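Local coordinates for protein putative cytochrome P450 120 (Synechocystis sp., PDB 2VE3) that probably acts as a haem-dependent monooxygenase, inserting an oxygen atom into an organic substrate, and binds retinoic acid beside its haem, at residues A254-E257 / T258-A262. Sequence-based numbering, arbitrary orientation.
Sequences AGHE and TLTSA. With HEM (protoporphyrin IX containing Fe), chain C.
Thr258 turns its hydroxyl back into its own helix: OG1 gives its proton to the carbonyl oxygen of Ala254, one turn earlier, over 2.6 Å, while the backbone bond from Thr258 N to the same oxygen is stretched to 3.5 Å and weak. OG1 reaches that oxygen because it sits between the backbone N and the carbonyl carbon (chi1 64°), and meets the carbonyl nearly head-on, at a C=O...O angle of 164°. The hydroxyl lies 3.0 Å from the haem meso carbon CHC. Ala254 sets its small CB 3.3 Å from haem C4C, so the helix can come close to the porphyrin; both residues touch retinoic acid. This is the kinked centre of the P450 I-helix, carrying the family's A-G-x-E-T signature, whose threonine in relatives assists oxygen activation, a role Thr258 probably shares. Gly255, with no side chain, brings its N to 3.5 Å from the haem vinyl carbon CBC, whereas Leu259 suits the next turn, its CD1 packing 3.7 Å from the haem methyl CMC. Leu259 N does not bond Gly255 O; i to i+4 bonds return at Thr260 N to His256 O (3.1 Å) and Ser261 N to Glu257 O (3.3 Å). Away from the haem, His256 and Thr260 run side by side and both bond Thr151 of helix 143-159; the imidazole's other nitrogen binds Glu175, and buried Glu257 pairs its charge with Arg148.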
ATOM      1  N   ALA A 254       4.760  -2.384   4.774  1.00 18.13           N
ATOM      2  CA  ALA A 254       4.334  -1.609   3.619  1.00 17.99           C
ATOM      3  C   ALA A 254       4.880  -2.177   2.300  1.00 17.85           C
ATOM      4  O   ALA A 254       4.173  -2.212   1.283  1.00 17.67           O
ATOM      5  CB  ALA A 254       4.713  -0.153   3.786  1.00 18.31           C
ATOM      6  N   GLY A 255       6.128  -2.647   2.324  1.00 17.17           N
ATOM      7  CA  GLY A 255       6.789  -3.137   1.112  1.00 16.60           C
ATOM      8  C   GLY A 255       6.213  -4.460   0.652  1.00 16.90           C
ATOM      9  O   GLY A 255       6.332  -4.844  -0.517  1.00 17.43           O
ATOM     10  N   HIS A 256       5.609  -5.156   1.609  1.00 17.07           N
ATOM     11  CA  HIS A 256       5.059  -6.486   1.442  1.00 16.40           C
ATOM     12  C   HIS A 256       3.553  -6.420   1.127  1.00 16.04           C
ATOM     13  O   HIS A 256       3.124  -6.883   0.080  1.00 14.86           O
ATOM     14  CB  HIS A 256       5.348  -7.310   2.713  1.00 16.12           C
ATOM     15  CG  HIS A 256       4.622  -8.613   2.779  1.00 16.82           C
ATOM     16  ND1 HIS A 256       4.485  -9.448   1.691  1.00 18.00           N
ATOM     17  CD2 HIS A 256       4.002  -9.231   3.810  1.00 16.11           C
ATOM     18  CE1 HIS A 256       3.812 -10.525   2.051  1.00 18.52           C
ATOM     19  NE2 HIS A 256       3.509 -10.416   3.333  1.00 19.31           N
ATOM     20  N   GLU A 257       2.753  -5.850   2.028  1.00 15.63           N
ATOM     21  CA  GLU A 257       1.287  -5.879   1.847  1.00 15.55           C
ATOM     22  C   GLU A 257       0.799  -5.100   0.604  1.00 15.15           C
ATOM     23  O   GLU A 257       0.041  -5.618  -0.212  1.00 15.10           O
ATOM     24  CB  GLU A 257       0.574  -5.387   3.104  1.00 15.28           C
ATOM     25  CG  GLU A 257      -0.967  -5.413   3.024  1.00 17.33           C
ATOM     26  CD  GLU A 257      -1.585  -6.828   3.002  1.00 18.96           C
ATOM     27  OE1 GLU A 257      -0.879  -7.830   3.293  1.00 16.42           O
ATOM     28  OE2 GLU A 257      -2.794  -6.917   2.689  1.00 18.93           O
ATOM     29  N   THR A 258       1.256  -3.867   0.444  1.00 14.15           N
ATOM     30  CA  THR A 258       0.739  -3.043  -0.652  1.00 13.74           C
ATOM     31  C   THR A 258       1.085  -3.702  -1.992  1.00 13.73           C
ATOM     32  O   THR A 258       0.250  -3.771  -2.894  1.00 12.56           O
ATOM     33  CB  THR A 258       1.284  -1.571  -0.576  1.00 13.82           C
ATOM     34  OG1 THR A 258       2.706  -1.564  -0.749  1.00 12.88           O
ATOM     35  CG2 THR A 258       0.946  -0.928   0.790  1.00 11.64           C
ATOM     36  N   LEU A 259       2.312  -4.216  -2.098  1.00 13.32           N
ATOM     37  CA  LEU A 259       2.758  -4.816  -3.351  1.00 14.53           C
ATOM     38  C   LEU A 259       2.073  -6.123  -3.670  1.00 15.26           C
ATOM     39  O   LEU A 259       1.872  -6.437  -4.830  1.00 16.36           O
ATOM     40  CB  LEU A 259       4.286  -4.938  -3.406  1.00 13.94           C
ATOM     41  CG  LEU A 259       4.742  -3.609  -4.001  1.00 15.06           C
ATOM     42  CD1 LEU A 259       5.842  -2.963  -3.198  1.00 16.76           C
ATOM     43  CD2 LEU A 259       5.060  -3.750  -5.511  1.00 16.01           C
ATOM     44  N   THR A 260       1.721  -6.895  -2.644  1.00 16.92           N
ATOM     45  CA  THR A 260       0.862  -8.067  -2.839  1.00 17.68           C
ATOM     46  C   THR A 260      -0.449  -7.712  -3.564  1.00 17.26           C
ATOM     47  O   THR A 260      -0.817  -8.352  -4.532  1.00 17.50           O
ATOM     48  CB  THR A 260       0.548  -8.728  -1.506  1.00 18.15           C
ATOM     49  OG1 THR A 260       1.731  -9.387  -1.018  1.00 19.84           O
ATOM     50  CG2 THR A 260      -0.552  -9.735  -1.687  1.00 18.53           C
ATOM     51  N   SER A 261      -1.141  -6.692  -3.076  1.00 17.44           N
ATOM     52  CA  SER A 261      -2.347  -6.178  -3.721  1.00 17.42           C
ATOM     53  C   SER A 261      -2.095  -5.649  -5.163  1.00 17.25           C
ATOM     54  O   SER A 261      -2.768  -6.082  -6.108  1.00 17.13           O
ATOM     55  CB  SER A 261      -3.016  -5.130  -2.831  1.00 17.29           C
ATOM     56  OG  SER A 261      -4.231  -4.687  -3.397  1.00 19.18           O
ATOM     57  N   ALA A 262      -1.118  -4.753  -5.336  1.00 16.27           N
ATOM     58  CA  ALA A 262      -0.859  -4.161  -6.652  1.00 15.51           C
ATOM     59  C   ALA A 262      -0.583  -5.237  -7.712  1.00 15.24           C
ATOM     60  O   ALA A 262      -1.098  -5.152  -8.826  1.00 14.38           O
ATOM     61  CB  ALA A 262       0.277  -3.135  -6.594  1.00 14.93           C
TER
HETATM   62  CHA HEM C1444       2.149   6.246   3.181  1.00 15.28           C
HETATM   63  CHB HEM C1444      -0.064   3.947  -0.487  1.00 15.04           C
HETATM   64  CHC HEM C1444       3.857   1.138  -1.119  1.00 14.33           C
HETATM   65  CHD HEM C1444       5.844   3.016   2.855  1.00 15.48           C
HETATM   66  C1A HEM C1444       1.193   5.898   2.236  1.00 15.75           C
HETATM   67  C2A HEM C1444      -0.112   6.502   2.035  1.00 16.53           C
HETATM   68  C3A HEM C1444      -0.707   5.868   1.006  1.00 15.64           C
HETATM   69  C4A HEM C1444       0.186   4.834   0.546  1.00 14.57           C
HETATM   70  CMA HEM C1444      -2.101   6.136   0.408  1.00 12.91           C
HETATM   71  CAA HEM C1444      -0.671   7.704   2.833  1.00 17.66           C
HETATM   72  CBA HEM C1444      -1.512   7.279   4.033  1.00 22.28           C
HETATM   73  CGA HEM C1444      -1.845   8.531   4.817  1.00 23.09           C
HETATM   74  O1A HEM C1444      -2.554   9.409   4.244  1.00 24.72           O
HETATM   75  O2A HEM C1444      -1.409   8.648   6.000  1.00 20.81           O
HETATM   76  C1B HEM C1444       0.818   3.018  -1.004  1.00 12.51           C
HETATM   77  C2B HEM C1444       0.626   2.212  -2.202  1.00 12.92           C
HETATM   78  C3B HEM C1444       1.718   1.440  -2.380  1.00 12.23           C
HETATM   79  C4B HEM C1444       2.622   1.732  -1.299  1.00 13.05           C
HETATM   80  CMB HEM C1444      -0.630   2.276  -3.098  1.00 10.82           C
HETATM   81  CAB HEM C1444       2.018   0.383  -3.492  1.00 15.23           C
HETATM   82  CBB HEM C1444       1.621   0.516  -4.768  1.00 16.01           C
HETATM   83  C1C HEM C1444       4.774   1.421  -0.134  1.00 13.00           C
HETATM   84  C2C HEM C1444       6.105   0.861  -0.010  1.00 13.34           C
HETATM   85  C3C HEM C1444       6.664   1.379   1.092  1.00 14.01           C
HETATM   86  C4C HEM C1444       5.682   2.274   1.704  1.00 14.88           C
HETATM   87  CMC HEM C1444       6.755  -0.129  -1.015  1.00 12.86           C
HETATM   88  CAC HEM C1444       8.101   1.120   1.632  1.00 15.51           C
HETATM   89  CBC HEM C1444       8.480  -0.023   2.215  1.00 17.19           C
HETATM   90  C1D HEM C1444       5.000   3.986   3.355  1.00 14.67           C
HETATM   91  C2D HEM C1444       5.179   4.631   4.629  1.00 16.13           C
HETATM   92  C3D HEM C1444       4.028   5.636   4.745  1.00 14.38           C
HETATM   93  C4D HEM C1444       3.280   5.515   3.507  1.00 15.82           C
HETATM   94  CMD HEM C1444       6.301   4.350   5.662  1.00 16.86           C
HETATM   95  CAD HEM C1444       3.723   6.602   5.913  1.00 15.12           C
HETATM   96  CBD HEM C1444       4.115   8.012   5.477  1.00 14.58           C
HETATM   97  CGD HEM C1444       3.871   8.999   6.593  1.00 17.76           C
HETATM   98  O1D HEM C1444       4.381  10.142   6.468  1.00 18.96           O
HETATM   99  O2D HEM C1444       3.184   8.673   7.606  1.00 19.97           O
HETATM  100  NA  HEM C1444       1.336   4.889   1.314  1.00 14.51           N
HETATM  101  NB  HEM C1444       2.043   2.685  -0.467  1.00 13.52           N
HETATM  102  NC  HEM C1444       4.538   2.273   0.931  1.00 14.17           N
HETATM  103  ND  HEM C1444       3.886   4.537   2.714  1.00 15.52           N
HETATM  104 FE   HEM C1444       3.090   3.762   0.920  1.00 15.89          FE